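Local coordinates for protein gamma-hexachlorocyclohexane dehydrochlorinase (PDB 3A76) that catalyses two successive dehydrochlorinations of the pollutant gamma-hexachlorocyclohexane (lindane), yielding tetrachlorocyclohexadiene by way of pentachlorocyclohexene, at residues N81-L84 and W85-H89. Numbering follows the deposited sequence.
Sequences NNVL and WPMFH
Trp85, close to the end of helix 72-87, meets Asn81 one helical turn back. From its CB, beside the preceding peptide, CG stands beside the backbone N and anti to the carbonyl carbon (chi1 -60°), turning the indole back along the helix. CD1 stays by that same peptide. The indole suits the place because it joins a large apolar ring to a single N-H: NE1 donates to the backbone oxygen of Val44. At the six-membered ring, CE3 and CZ3 reach Asn81, whose OD1 lies in the ring plane, 3.6 Å from CZ3; a partly negative oxygen suits this partly positive C-H rim. The amide plane stands at 90° to the indole, and Asn81 ND2 bonds Glu49 and the Leu77 carbonyl.

Pro86, lacking an N-H, cannot continue the helical bonding and kinks the helix; its CG instead lies 3.1 Å from Asn81 O. Met87 N then divides weak bonds between Val83 O (3.0 Å) and Leu84 O (3.1 Å), as the last turn winds down. Flexible Met87 bends at its sulfur, bringing CE alongside Val83 CG1 at 4.1 Å.

Leu84, apolar and buried, lies near the bound spermidine and the inferred catalytic His93. Phe88, the first residue to leave helical phi/psi, opens strand 88-102, outermost in the sheet within this chain, and its ring packs on Leu116 and Leu120 of the adjoining antiparallel strand 107-120.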
# COMPACT_ATOMS: atom_id res chain seq x y z
N ASN B 81 -14.90 -17.13 10.69
CA ASN B 81 -16.32 -17.31 10.98
C ASN B 81 -16.75 -17.03 12.41
O ASN B 81 -17.86 -16.56 12.63
CB ASN B 81 -16.78 -18.72 10.60
CG ASN B 81 -16.94 -18.90 9.12
OD1 ASN B 81 -17.86 -18.35 8.51
ND2 ASN B 81 -16.06 -19.68 8.52
N ASN B 82 -15.89 -17.32 13.38
CA ASN B 82 -16.31 -17.26 14.79
C ASN B 82 -15.79 -16.05 15.55
O ASN B 82 -16.29 -15.72 16.64
CB ASN B 82 -15.97 -18.56 15.54
CG ASN B 82 -16.64 -19.79 14.92
OD1 ASN B 82 -17.84 -19.78 14.61
ND2 ASN B 82 -15.87 -20.86 14.75
N VAL B 83 -14.77 -15.39 14.99
CA VAL B 83 -14.15 -14.22 15.62
C VAL B 83 -14.12 -13.00 14.70
O VAL B 83 -14.75 -11.99 15.01
CB VAL B 83 -12.70 -14.53 16.16
CG1 VAL B 83 -12.18 -13.37 17.01
CG2 VAL B 83 -12.68 -15.81 16.97
N LEU B 84 -13.42 -13.08 13.57
CA LEU B 84 -13.18 -11.89 12.75
C LEU B 84 -14.46 -11.33 12.14
O LEU B 84 -14.79 -10.16 12.37
CB LEU B 84 -12.11 -12.11 11.67
CG LEU B 84 -10.68 -12.43 12.18
CD1 LEU B 84 -9.71 -12.51 11.01
CD2 LEU B 84 -10.20 -11.43 13.24
N TRP B 85 -15.19 -12.16 11.40
CA TRP B 85 -16.41 -11.70 10.76
C TRP B 85 -17.47 -11.23 11.75
O TRP B 85 -17.97 -10.13 11.61
CB TRP B 85 -16.89 -12.67 9.66
CG TRP B 85 -15.83 -12.82 8.58
CD1 TRP B 85 -14.92 -11.87 8.19
CD2 TRP B 85 -15.56 -13.97 7.77
NE1 TRP B 85 -14.12 -12.35 7.19
CE2 TRP B 85 -14.48 -13.63 6.91
CE3 TRP B 85 -16.12 -15.25 7.67
CZ2 TRP B 85 -13.95 -14.53 5.98
CZ3 TRP B 85 -15.59 -16.15 6.73
CH2 TRP B 85 -14.52 -15.78 5.90
N PRO B 86 -17.77 -12.02 12.81
CA PRO B 86 -18.70 -11.49 13.82
C PRO B 86 -18.26 -10.21 14.54
O PRO B 86 -19.10 -9.47 15.02
CB PRO B 86 -18.84 -12.64 14.83
CG PRO B 86 -18.39 -13.86 14.10
CD PRO B 86 -17.35 -13.40 13.12
N MET B 87 -16.95 -9.96 14.61
CA MET B 87 -16.39 -8.79 15.31
C MET B 87 -16.71 -7.44 14.64
O MET B 87 -16.88 -6.42 15.31
CB MET B 87 -14.87 -8.96 15.46
CG MET B 87 -14.19 -7.92 16.34
SD MET B 87 -12.41 -8.24 16.56
CE MET B 87 -12.46 -9.42 17.91
N PHE B 88 -16.77 -7.45 13.31
CA PHE B 88 -16.90 -6.24 12.50
C PHE B 88 -18.14 -6.28 11.62
O PHE B 88 -18.51 -7.35 11.11
CB PHE B 88 -15.72 -6.14 11.52
CG PHE B 88 -14.40 -5.81 12.15
CD1 PHE B 88 -14.01 -4.49 12.32
CD2 PHE B 88 -13.51 -6.83 12.50
CE1 PHE B 88 -12.78 -4.18 12.86
CE2 PHE B 88 -12.27 -6.53 13.06
CZ PHE B 88 -11.90 -5.20 13.24
N HIS B 89 -18.77 -5.14 11.39
CA HIS B 89 -19.79 -5.07 10.34
C HIS B 89 -19.11 -5.20 8.98
O HIS B 89 -19.50 -6.02 8.14
CB HIS B 89 -20.63 -3.79 10.44
CG HIS B 89 -21.59 -3.82 11.58
ND1 HIS B 89 -22.61 -4.76 11.66
CD2 HIS B 89 -21.67 -3.07 12.70
CE1 HIS B 89 -23.28 -4.56 12.78
NE2 HIS B 89 -22.73 -3.55 13.43